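Side-chain contacts in neurotoxin (Clostridium botulinum, PDB 2QN0), which is the zinc-dependent protease light chain of botulinum neurotoxin type C1, which probably cleaves the neuronal SNARE proteins syntaxin and SNAP-25: residues E184-L189 with R298-R303; V209-G212 with K216-F219; G398-K403 with V408-Q413. All coordinates share one frame; numbering follows the deposited sequence.

Contact 1 of 3, residues E184-L189 with R298-R303; sequences EGFGAL and RSIAKR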
ATOM      1  N   GLU A 184      -5.872 -14.624   6.951  1.00 16.04           N
ATOM      2  CA  GLU A 184      -6.860 -15.399   7.695  1.00 17.53           C
ATOM      3  C   GLU A 184      -8.074 -14.647   8.239  1.00 16.90           C
ATOM      4  O   GLU A 184      -8.538 -14.932   9.343  1.00 18.35           O
ATOM      5  CB  GLU A 184      -6.143 -16.114   8.843  1.00 19.90           C
ATOM      6  CG  GLU A 184      -5.081 -17.106   8.381  1.00 24.26           C
ATOM      7  CD  GLU A 184      -4.136 -17.523   9.496  1.00 29.14           C
ATOM      8  OE1 GLU A 184      -4.546 -17.488  10.674  1.00 30.58           O
ATOM      9  OE2 GLU A 184      -2.985 -17.900   9.193  1.00 31.69           O
ATOM     10  N   GLY A 185      -8.588 -13.696   7.463  1.00 15.71           N
ATOM     11  CA  GLY A 185      -9.756 -12.938   7.882  1.00 15.04           C
ATOM     12  C   GLY A 185      -9.533 -11.814   8.883  1.00 15.41           C
ATOM     13  O   GLY A 185     -10.193 -10.777   8.807  1.00 17.01           O
ATOM     14  N   PHE A 186      -8.612 -12.007   9.820  1.00 14.92           N
ATOM     15  CA  PHE A 186      -8.343 -10.983  10.834  1.00 16.59           C
ATOM     16  C   PHE A 186      -7.854  -9.683  10.212  1.00 16.08           C
ATOM     17  O   PHE A 186      -8.365  -8.597  10.499  1.00 15.86           O
ATOM     18  CB  PHE A 186      -7.250 -11.441  11.800  1.00 17.46           C
ATOM     19  CG  PHE A 186      -7.539 -12.743  12.486  1.00 19.76           C
ATOM     20  CD1 PHE A 186      -8.481 -12.815  13.505  1.00 21.68           C
ATOM     21  CD2 PHE A 186      -6.852 -13.896  12.119  1.00 20.01           C
ATOM     22  CE1 PHE A 186      -8.736 -14.024  14.153  1.00 22.03           C
ATOM     23  CE2 PHE A 186      -7.100 -15.107  12.761  1.00 21.14           C
ATOM     24  CZ  PHE A 186      -8.044 -15.168  13.780  1.00 20.96           C
ATOM     25  N   GLY A 187      -6.845  -9.811   9.361  1.00 16.23           N
ATOM     26  CA  GLY A 187      -6.239  -8.643   8.762  1.00 13.99           C
ATOM     27  C   GLY A 187      -5.123  -8.264   9.718  1.00 15.51           C
ATOM     28  O   GLY A 187      -5.024  -8.837  10.807  1.00 15.96           O
ATOM     29  N   ALA A 188      -4.281  -7.311   9.330  1.00 14.35           N
ATOM     30  CA  ALA A 188      -3.174  -6.887  10.181  1.00 13.56           C
ATOM     31  C   ALA A 188      -2.615  -5.571   9.666  1.00 14.34           C
ATOM     32  O   ALA A 188      -2.907  -5.164   8.547  1.00 13.87           O
ATOM     33  CB  ALA A 188      -2.076  -7.945  10.181  1.00 16.24           C
ATOM     34  N   LEU A 189      -1.809  -4.915  10.491  1.00 13.86           N
ATOM     35  CA  LEU A 189      -1.193  -3.650  10.104  1.00 14.76           C
ATOM     36  C   LEU A 189      -0.294  -3.874   8.889  1.00 14.36           C
ATOM     37  O   LEU A 189       0.433  -4.866   8.822  1.00 14.03           O
ATOM     38  CB  LEU A 189      -0.360  -3.104  11.274  1.00 14.01           C
ATOM     39  CG  LEU A 189       0.473  -1.839  11.050  1.00 17.10           C
ATOM     40  CD1 LEU A 189       0.698  -1.145  12.386  1.00 17.56           C
ATOM     41  CD2 LEU A 189       1.804  -2.195  10.386  1.00 18.11           C
ATOM     42  N   ARG A 298     -16.350 -16.663   8.805  1.00 19.92           N
ATOM     43  CA  ARG A 298     -17.301 -17.347   9.672  1.00 20.70           C
ATOM     44  C   ARG A 298     -16.672 -17.545  11.042  1.00 19.89           C
ATOM     45  O   ARG A 298     -17.344 -17.418  12.068  1.00 22.42           O
ATOM     46  CB  ARG A 298     -17.699 -18.703   9.077  1.00 21.31           C
ATOM     47  CG  ARG A 298     -18.585 -18.595   7.848  1.00 24.96           C
ATOM     48  CD  ARG A 298     -18.902 -19.972   7.272  1.00 28.75           C
ATOM     49  NE  ARG A 298     -19.685 -19.883   6.040  1.00 32.66           N
ATOM     50  CZ  ARG A 298     -20.946 -19.467   5.980  1.00 36.27           C
ATOM     51  NH1 ARG A 298     -21.585 -19.099   7.083  1.00 37.54           N
ATOM     52  NH2 ARG A 298     -21.570 -19.416   4.810  1.00 34.97           N
ATOM     53  N   SER A 299     -15.380 -17.857  11.061  1.00 18.87           N
ATOM     54  CA  SER A 299     -14.675 -18.051  12.320  1.00 20.44           C
ATOM     55  C   SER A 299     -14.626 -16.731  13.096  1.00 21.70           C
ATOM     56  O   SER A 299     -14.698 -16.724  14.326  1.00 21.61           O
ATOM     57  CB  SER A 299     -13.259 -18.568  12.061  1.00 19.39           C
ATOM     58  OG  SER A 299     -12.581 -18.821  13.279  1.00 25.10           O
ATOM     59  N   ILE A 300     -14.504 -15.618  12.375  1.00 21.17           N
ATOM     60  CA  ILE A 300     -14.472 -14.297  13.008  1.00 21.42           C
ATOM     61  C   ILE A 300     -15.840 -13.996  13.624  1.00 22.43           C
ATOM     62  O   ILE A 300     -15.928 -13.495  14.745  1.00 21.60           O
ATOM     63  CB  ILE A 300     -14.131 -13.179  11.983  1.00 21.46           C
ATOM     64  CG1 ILE A 300     -12.679 -13.314  11.517  1.00 22.89           C
ATOM     65  CG2 ILE A 300     -14.380 -11.802  12.599  1.00 18.69           C
ATOM     66  CD1 ILE A 300     -11.666 -13.179  12.616  1.00 26.28           C
ATOM     67  N   ALA A 301     -16.907 -14.306  12.891  1.00 22.39           N
ATOM     68  CA  ALA A 301     -18.259 -14.070  13.393  1.00 24.42           C
ATOM     69  C   ALA A 301     -18.451 -14.833  14.703  1.00 25.20           C
ATOM     70  O   ALA A 301     -19.060 -14.327  15.646  1.00 24.57           O
ATOM     71  CB  ALA A 301     -19.293 -14.518  12.363  1.00 25.42           C
ATOM     72  N   LYS A 302     -17.919 -16.052  14.753  1.00 25.65           N
ATOM     73  CA  LYS A 302     -18.017 -16.880  15.949  1.00 27.69           C
ATOM     74  C   LYS A 302     -17.306 -16.187  17.109  1.00 27.57           C
ATOM     75  O   LYS A 302     -17.811 -16.159  18.232  1.00 26.53           O
ATOM     76  CB  LYS A 302     -17.384 -18.252  15.699  1.00 31.71           C
ATOM     77  CG  LYS A 302     -17.306 -19.131  16.934  1.00 39.30           C
ATOM     78  CD  LYS A 302     -16.623 -20.455  16.628  1.00 45.06           C
ATOM     79  CE  LYS A 302     -16.525 -21.320  17.873  1.00 48.38           C
ATOM     80  NZ  LYS A 302     -17.869 -21.609  18.449  1.00 51.21           N
ATOM     81  N   ARG A 303     -16.130 -15.630  16.834  1.00 23.55           N
ATOM     82  CA  ARG A 303     -15.377 -14.930  17.867  1.00 22.59           C
ATOM     83  C   ARG A 303     -16.194 -13.755  18.389  1.00 22.33           C
ATOM     84  O   ARG A 303     -16.282 -13.544  19.597  1.00 23.52           O
ATOM     85  CB  ARG A 303     -14.038 -14.422  17.312  1.00 21.09           C
ATOM     86  CG  ARG A 303     -12.950 -15.485  17.186  1.00 21.61           C
ATOM     87  CD  ARG A 303     -11.711 -14.917  16.498  1.00 20.84           C
ATOM     88  NE  ARG A 303     -10.623 -15.886  16.376  1.00 21.02           N
ATOM     89  CZ  ARG A 303      -9.679 -16.084  17.292  1.00 20.90           C
ATOM     90  NH1 ARG A 303      -9.674 -15.380  18.416  1.00 21.39           N
ATOM     91  NH2 ARG A 303      -8.725 -16.980  17.075  1.00 21.90           N
TER
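Phe-186 meets Ile-300 and Arg-303 where a loop packs against an α-helix of the zinc-protease fold. The loop leads into strand 190-193, and the two partners lie one turn apart on helix 283-304. No hydrogen bond joins the two segments.

The apolar part is made by one methyl group. Ile-300 CD1 sits 3.3 Å from Phe-186 CD1, and the same methyl is 3.4 Å from Phe-186 CE1. It approaches the ring obliquely, and the packing is tight. For Ile-300, chi1 of -69° sets CG1 beside the backbone N, and chi2 of -61° then places CD1 against the ring. The backbone of Gly-185 lies beside this branch, with Gly-185 C 4.4 Å from Ile-300 CG1.

The second part joins an aromatic edge to a guanidinium face. The extended Arg-303 side chain crosses Phe-186 at about a right angle, and the two planes are 75° apart. The cation is therefore not stacked over the ring.

Polar groups here find partners elsewhere. Arg-303 NH1 bonds to Thr-122 O, and NH2 is also hydrogen-bonded outside the two segments, which helps fix the rotation of the guanidinium. Gly-185 O receives a bond from Tyr-330 OH. Phe-116 touches Ile-300 and shares a backbone hydrogen bond with Phe-186.

At the ring edge, Arg-303 NE lies near the ring plane, 3.5 Å from Phe-186 CE1 and 3.7 Å from Phe-186 CZ.

Contact 2 of 3, residues V209-G212 with K216-F219; sequences VGEG and KSEF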
ATOM      1  N   VAL A 209      -3.063   5.335 -28.728  1.00 20.69           N
ATOM      2  CA  VAL A 209      -2.882   6.748 -29.051  1.00 19.40           C
ATOM      3  C   VAL A 209      -2.551   6.937 -30.533  1.00 20.13           C
ATOM      4  O   VAL A 209      -1.965   7.947 -30.928  1.00 20.84           O
ATOM      5  CB  VAL A 209      -1.788   7.427 -28.176  1.00 19.89           C
ATOM      6  CG1 VAL A 209      -2.261   7.507 -26.727  1.00 20.23           C
ATOM      7  CG2 VAL A 209      -0.474   6.663 -28.271  1.00 20.43           C
ATOM      8  N   GLY A 210      -2.931   5.944 -31.336  1.00 20.46           N
ATOM      9  CA  GLY A 210      -2.730   5.995 -32.778  1.00 21.50           C
ATOM     10  C   GLY A 210      -1.374   5.633 -33.354  1.00 19.74           C
ATOM     11  O   GLY A 210      -1.149   5.822 -34.552  1.00 19.75           O
ATOM     12  N   GLU A 211      -0.481   5.091 -32.534  1.00 19.16           N
ATOM     13  CA  GLU A 211       0.864   4.746 -32.994  1.00 20.17           C
ATOM     14  C   GLU A 211       1.082   3.278 -33.343  1.00 20.40           C
ATOM     15  O   GLU A 211       2.207   2.872 -33.636  1.00 20.35           O
ATOM     16  CB  GLU A 211       1.881   5.146 -31.928  1.00 19.26           C
ATOM     17  CG  GLU A 211       1.766   6.590 -31.471  1.00 21.35           C
ATOM     18  CD  GLU A 211       2.711   6.907 -30.332  1.00 22.59           C
ATOM     19  OE1 GLU A 211       2.791   6.097 -29.383  1.00 22.58           O
ATOM     20  OE2 GLU A 211       3.366   7.967 -30.376  1.00 23.64           O
ATOM     21  N   GLY A 212       0.011   2.493 -33.325  1.00 20.36           N
ATOM     22  CA  GLY A 212       0.110   1.068 -33.601  1.00 21.71           C
ATOM     23  C   GLY A 212       0.894   0.614 -34.821  1.00 23.02           C
ATOM     24  O   GLY A 212       1.591  -0.401 -34.773  1.00 23.23           O
ATOM     25  N   LYS A 216       5.924   3.143 -31.310  1.00 22.30           N
ATOM     26  CA  LYS A 216       5.169   3.509 -30.115  1.00 21.97           C
ATOM     27  C   LYS A 216       5.972   4.302 -29.090  1.00 20.85           C
ATOM     28  O   LYS A 216       7.145   4.025 -28.844  1.00 19.94           O
ATOM     29  CB  LYS A 216       4.587   2.250 -29.467  1.00 24.25           C
ATOM     30  CG  LYS A 216       3.658   1.484 -30.401  1.00 27.24           C
ATOM     31  CD  LYS A 216       3.103   0.220 -29.765  1.00 30.11           C
ATOM     32  CE  LYS A 216       2.102   0.532 -28.667  1.00 30.56           C
ATOM     33  NZ  LYS A 216       1.506  -0.723 -28.116  1.00 30.47           N
ATOM     34  N   SER A 217       5.324   5.302 -28.499  1.00 18.16           N
ATOM     35  CA  SER A 217       5.958   6.145 -27.496  1.00 18.86           C
ATOM     36  C   SER A 217       6.086   5.425 -26.163  1.00 19.30           C
ATOM     37  O   SER A 217       5.336   4.490 -25.872  1.00 19.50           O
ATOM     38  CB  SER A 217       5.128   7.412 -27.255  1.00 19.40           C
ATOM     39  OG  SER A 217       5.033   8.220 -28.411  1.00 20.90           O
ATOM     40  N   GLU A 218       7.050   5.864 -25.362  1.00 18.47           N
ATOM     41  CA  GLU A 218       7.226   5.322 -24.023  1.00 19.22           C
ATOM     42  C   GLU A 218       6.438   6.285 -23.139  1.00 20.20           C
ATOM     43  O   GLU A 218       6.448   7.494 -23.374  1.00 18.10           O
ATOM     44  CB  GLU A 218       8.698   5.335 -23.622  1.00 19.69           C
ATOM     45  CG  GLU A 218       9.511   4.207 -24.226  1.00 23.04           C
ATOM     46  CD  GLU A 218      10.975   4.288 -23.849  1.00 24.83           C
ATOM     47  OE1 GLU A 218      11.274   4.730 -22.722  1.00 25.98           O
ATOM     48  OE2 GLU A 218      11.826   3.898 -24.676  1.00 27.18           O
ATOM     49  N   PHE A 219       5.741   5.746 -22.145  1.00 17.43           N
ATOM     50  CA  PHE A 219       4.941   6.547 -21.220  1.00 16.31           C
ATOM     51  C   PHE A 219       5.403   6.219 -19.811  1.00 16.72           C
ATOM     52  O   PHE A 219       6.027   5.183 -19.584  1.00 16.45           O
ATOM     53  CB  PHE A 219       3.456   6.178 -21.337  1.00 16.64           C
ATOM     54  CG  PHE A 219       2.781   6.702 -22.576  1.00 15.99           C
ATOM     55  CD1 PHE A 219       2.219   7.974 -22.592  1.00 16.63           C
ATOM     56  CD2 PHE A 219       2.675   5.906 -23.715  1.00 15.91           C
ATOM     57  CE1 PHE A 219       1.554   8.446 -23.723  1.00 17.32           C
ATOM     58  CE2 PHE A 219       2.014   6.368 -24.850  1.00 17.52           C
ATOM     59  CZ  PHE A 219       1.450   7.642 -24.855  1.00 17.19           C
TER
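Glu-211 grips Ser-217 with both oxygens of its carboxylate. The two residues face each other across the loop that runs from strand 201-202 to strand 219-220. The carboxylate closes this loop at the protein surface.

Two hydrogen bonds lead the first shell. Ser-217 N donates to Glu-211 OE1 at 2.8 Å, and the bond is nearly straight at 168°. This N-H comes in from above the carboxylate plane, 41° out of it. Ser-217 OG donates to Glu-211 OE2 at 2.6 Å and meets the syn lone pair. One carboxylate thus holds the main chain and the side chain of the same residue, so its rotation is well fixed.

Lys-216 lies alongside. Its CA is 3.6 Å from Glu-211 OE1, and its CG is 3.8 Å from Glu-211 O. The lysine chain runs off from the glutamate and forms no salt bridge with it.

An apolar pair lies beside the hydrogen bonds. Val-209 and Phe-219 reach toward each other. Val-209 CG2 meets the edge of the ring, 4.0 Å from Phe-219 CZ.

Several features position these groups. The Glu-211 chain is stretched out past CG (chi2 175°), which carries the carboxylate across the gap. Asp-208 OD1 accepts a bond from Gly-210 N, an Asx-turn link just before Glu-211. Asn-414 ND2 donates to Ser-217 OG from the far C-terminal loop. Beyond the serine, Phe-219 pairs through its backbone with Tyr-202.

The serine hydroxyl therefore gives one hydrogen bond and receives another. The bond from Asn-414 would be expected to polarise it toward Glu-211. Two donors on the carboxylate probably favour its charged form.

Contact 3 of 3, residues G398-K403 with V408-Q413; sequences GFNIPK and VLFMGQ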
ATOM      1  N   GLY A 398      -2.923  15.446 -12.929  1.00 22.22           N
ATOM      2  CA  GLY A 398      -1.608  14.833 -12.886  1.00 21.72           C
ATOM      3  C   GLY A 398      -0.676  15.543 -13.856  1.00 22.00           C
ATOM      4  O   GLY A 398      -0.542  16.766 -13.801  1.00 21.47           O
ATOM      5  N   PHE A 399      -0.046  14.788 -14.753  1.00 20.43           N
ATOM      6  CA  PHE A 399       0.880  15.358 -15.737  1.00 21.07           C
ATOM      7  C   PHE A 399       0.185  15.925 -16.977  1.00 21.61           C
ATOM      8  O   PHE A 399       0.732  16.794 -17.656  1.00 22.84           O
ATOM      9  CB  PHE A 399       1.873  14.296 -16.229  1.00 19.03           C
ATOM     10  CG  PHE A 399       2.852  13.828 -15.191  1.00 19.05           C
ATOM     11  CD1 PHE A 399       3.840  14.680 -14.704  1.00 18.53           C
ATOM     12  CD2 PHE A 399       2.814  12.512 -14.729  1.00 17.53           C
ATOM     13  CE1 PHE A 399       4.780  14.231 -13.774  1.00 20.30           C
ATOM     14  CE2 PHE A 399       3.748  12.052 -13.801  1.00 17.58           C
ATOM     15  CZ  PHE A 399       4.736  12.911 -13.322  1.00 20.14           C
ATOM     16  N   ASN A 400      -1.009  15.421 -17.279  1.00 21.62           N
ATOM     17  CA  ASN A 400      -1.745  15.836 -18.475  1.00 22.71           C
ATOM     18  C   ASN A 400      -2.515  17.142 -18.298  1.00 24.33           C
ATOM     19  O   ASN A 400      -3.739  17.190 -18.432  1.00 24.85           O
ATOM     20  CB  ASN A 400      -2.674  14.699 -18.896  1.00 22.67           C
ATOM     21  CG  ASN A 400      -1.935  13.377 -19.013  1.00 22.19           C
ATOM     22  OD1 ASN A 400      -0.861  13.317 -19.610  1.00 21.74           O
ATOM     23  ND2 ASN A 400      -2.499  12.317 -18.440  1.00 21.59           N
ATOM     24  N   ILE A 401      -1.760  18.200 -18.031  1.00 25.20           N
ATOM     25  CA  ILE A 401      -2.302  19.533 -17.783  1.00 27.72           C
ATOM     26  C   ILE A 401      -2.653  20.314 -19.050  1.00 29.88           C
ATOM     27  O   ILE A 401      -1.814  20.502 -19.928  1.00 30.53           O
ATOM     28  CB  ILE A 401      -1.296  20.354 -16.952  1.00 26.87           C
ATOM     29  CG1 ILE A 401      -0.947  19.588 -15.669  1.00 25.74           C
ATOM     30  CG2 ILE A 401      -1.880  21.721 -16.614  1.00 26.39           C
ATOM     31  CD1 ILE A 401       0.266  20.127 -14.932  1.00 22.47           C
ATOM     32  N   PRO A 402      -3.907  20.787 -19.149  1.00 31.24           N
ATOM     33  CA  PRO A 402      -4.399  21.554 -20.299  1.00 34.04           C
ATOM     34  C   PRO A 402      -3.609  22.844 -20.532  1.00 35.76           C
ATOM     35  O   PRO A 402      -3.295  23.194 -21.670  1.00 35.45           O
ATOM     36  CB  PRO A 402      -5.854  21.835 -19.928  1.00 34.05           C
ATOM     37  CG  PRO A 402      -6.218  20.654 -19.082  1.00 32.83           C
ATOM     38  CD  PRO A 402      -5.003  20.514 -18.203  1.00 31.78           C
ATOM     39  N   LYS A 403      -3.293  23.541 -19.444  1.00 37.70           N
ATOM     40  CA  LYS A 403      -2.542  24.792 -19.509  1.00 39.93           C
ATOM     41  C   LYS A 403      -1.176  24.586 -20.153  1.00 39.40           C
ATOM     42  O   LYS A 403      -0.604  25.513 -20.730  1.00 39.51           O
ATOM     43  CB  LYS A 403      -2.356  25.365 -18.104  1.00 44.07           C
ATOM     44  CG  LYS A 403      -1.585  26.678 -18.065  1.00 49.77           C
ATOM     45  CD  LYS A 403      -1.191  27.051 -16.644  1.00 54.10           C
ATOM     46  CE  LYS A 403      -0.219  26.033 -16.056  1.00 57.21           C
ATOM     47  NZ  LYS A 403       0.174  26.371 -14.660  1.00 60.02           N
ATOM     48  N   VAL A 408      -3.924  16.257 -24.358  1.00 25.90           N
ATOM     49  CA  VAL A 408      -4.376  15.446 -25.484  1.00 25.18           C
ATOM     50  C   VAL A 408      -3.565  14.158 -25.588  1.00 24.27           C
ATOM     51  O   VAL A 408      -2.336  14.179 -25.540  1.00 22.48           O
ATOM     52  CB  VAL A 408      -4.260  16.222 -26.819  1.00 26.40           C
ATOM     53  CG1 VAL A 408      -4.758  15.361 -27.970  1.00 26.06           C
ATOM     54  CG2 VAL A 408      -5.071  17.510 -26.741  1.00 28.86           C
ATOM     55  N   LEU A 409      -4.270  13.041 -25.725  1.00 22.90           N
ATOM     56  CA  LEU A 409      -3.645  11.727 -25.838  1.00 23.03           C
ATOM     57  C   LEU A 409      -2.552  11.473 -24.803  1.00 21.15           C
ATOM     58  O   LEU A 409      -1.484  10.946 -25.123  1.00 20.49           O
ATOM     59  CB  LEU A 409      -3.088  11.523 -27.253  1.00 24.12           C
ATOM     60  CG  LEU A 409      -4.148  11.497 -28.362  1.00 26.82           C
ATOM     61  CD1 LEU A 409      -3.485  11.283 -29.713  1.00 28.36           C
ATOM     62  CD2 LEU A 409      -5.154  10.391 -28.083  1.00 27.59           C
ATOM     63  N   PHE A 410      -2.828  11.861 -23.563  1.00 19.82           N
ATOM     64  CA  PHE A 410      -1.902  11.643 -22.457  1.00 19.26           C
ATOM     65  C   PHE A 410      -0.474  12.127 -22.703  1.00 20.33           C
ATOM     66  O   PHE A 410       0.477  11.548 -22.180  1.00 18.79           O
ATOM     67  CB  PHE A 410      -1.886  10.146 -22.119  1.00 19.20           C
ATOM     68  CG  PHE A 410      -3.255   9.531 -22.072  1.00 19.11           C
ATOM     69  CD1 PHE A 410      -4.090   9.744 -20.980  1.00 20.48           C
ATOM     70  CD2 PHE A 410      -3.732   8.787 -23.146  1.00 19.81           C
ATOM     71  CE1 PHE A 410      -5.384   9.227 -20.960  1.00 20.85           C
ATOM     72  CE2 PHE A 410      -5.024   8.265 -23.136  1.00 21.21           C
ATOM     73  CZ  PHE A 410      -5.852   8.487 -22.039  1.00 20.92           C
ATOM     74  N   MET A 411      -0.316  13.193 -23.482  1.00 19.93           N
ATOM     75  CA  MET A 411       1.019  13.709 -23.767  1.00 20.10           C
ATOM     76  C   MET A 411       1.844  14.028 -22.526  1.00 18.57           C
ATOM     77  O   MET A 411       3.074  13.955 -22.558  1.00 19.57           O
ATOM     78  CB  MET A 411       0.932  14.953 -24.657  1.00 21.84           C
ATOM     79  CG  MET A 411       0.978  14.639 -26.136  1.00 29.14           C
ATOM     80  SD  MET A 411       0.956  16.125 -27.153  1.00 34.72           S
ATOM     81  CE  MET A 411      -0.604  15.922 -27.991  1.00 33.73           C
ATOM     82  N   GLY A 412       1.175  14.382 -21.432  1.00 19.58           N
ATOM     83  CA  GLY A 412       1.896  14.695 -20.208  1.00 18.77           C
ATOM     84  C   GLY A 412       2.703  13.515 -19.686  1.00 18.14           C
ATOM     85  O   GLY A 412       3.713  13.692 -18.999  1.00 18.37           O
ATOM     86  N   GLN A 413       2.250  12.308 -20.012  1.00 18.05           N
ATOM     87  CA  GLN A 413       2.925  11.085 -19.577  1.00 15.91           C
ATOM     88  C   GLN A 413       3.851  10.529 -20.655  1.00 17.21           C
ATOM     89  O   GLN A 413       4.549   9.539 -20.432  1.00 18.92           O
ATOM     90  CB  GLN A 413       1.891  10.020 -19.219  1.00 17.15           C
ATOM     91  CG  GLN A 413       1.105  10.297 -17.953  1.00 16.12           C
ATOM     92  CD  GLN A 413      -0.006   9.287 -17.757  1.00 17.20           C
ATOM     93  OE1 GLN A 413      -1.157   9.528 -18.130  1.00 17.28           O
ATOM     94  NE2 GLN A 413       0.340   8.136 -17.192  1.00 16.21           N
TER
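Asn-400 turns its CG away from its own carbonyl carbon (chi1 -52°), which swings its amide over the backbone of residues 410-412. Gln-413 has the same kind of first torsion, and its extended chain brings OE1 to Asn-400 ND2 at an oblique crossing. The contact ties an inverse gamma turn, centred on Asn-400, to the short 3-10 turn that includes Gly-412 and Gln-413. Both segments lie in the long loop between strand 383-384 and strand 422-423, and the contact folds this loop back on itself beside strand 219-220.

The two amides share one hydrogen bond. Asn-400 ND2 donates to Gln-413 OE1 at 3.1 Å, with an angle of 168° at the hydrogen. The acceptor lies in the amide plane of Asn-400, and the donor is tilted from the carbonyl plane of Gln-413. The amide planes themselves are 42° apart.

The other branch of Asn-400 rests against the turn. Its OD1 is 2.9 Å from Gly-412 N and 3.1 Å from Gly-412 CA. The two backbones come closest here, with Asn-400 CA 4.2 Å from Gly-412 CA. Gly-412 CA also makes a CH...O contact with Phe-399 O, at 3.5 Å.

Two phenylalanines border the centre in different ways. Phe-410 presents its ring edge to the amide, with CD1 4.0 Å from Asn-400 ND2. Phe-399 touches through CB, which packs 3.4 Å from Gly-412 O. Its ring meets Tyr-393 edge to face.

Gln-413 is held from behind. Its NE2 donates to Gln-370 O and to Cys-220 O, the latter on strand 219-220. These bonds set the rotation of the glutamine amide.

The result is a buried set of neutral amide bonds that fasten the turn without a charged group. The two bonds from NE2 would be expected to polarise the glutamine amide.

Contacts 2 and 3 form one neighbourhood, while contact 1 lies on the opposite side of the chain's centre, about 46 and 44 Å away between centres. Contact 1 is buried and joins a loop to a helix distant in sequence, through methyl, ring and guanidinium packing. Contact 2 lies at the surface and closes its loop with a carboxylate. Contact 3 is buried and uses neutral amides. Contacts 2 and 3 both meet strand 219-220: Phe-219 belongs to contact 2, and its CD1 packs 3.5 Å from Gln-413 O of contact 3. The chain leaving contact 3 at once reaches contact 2.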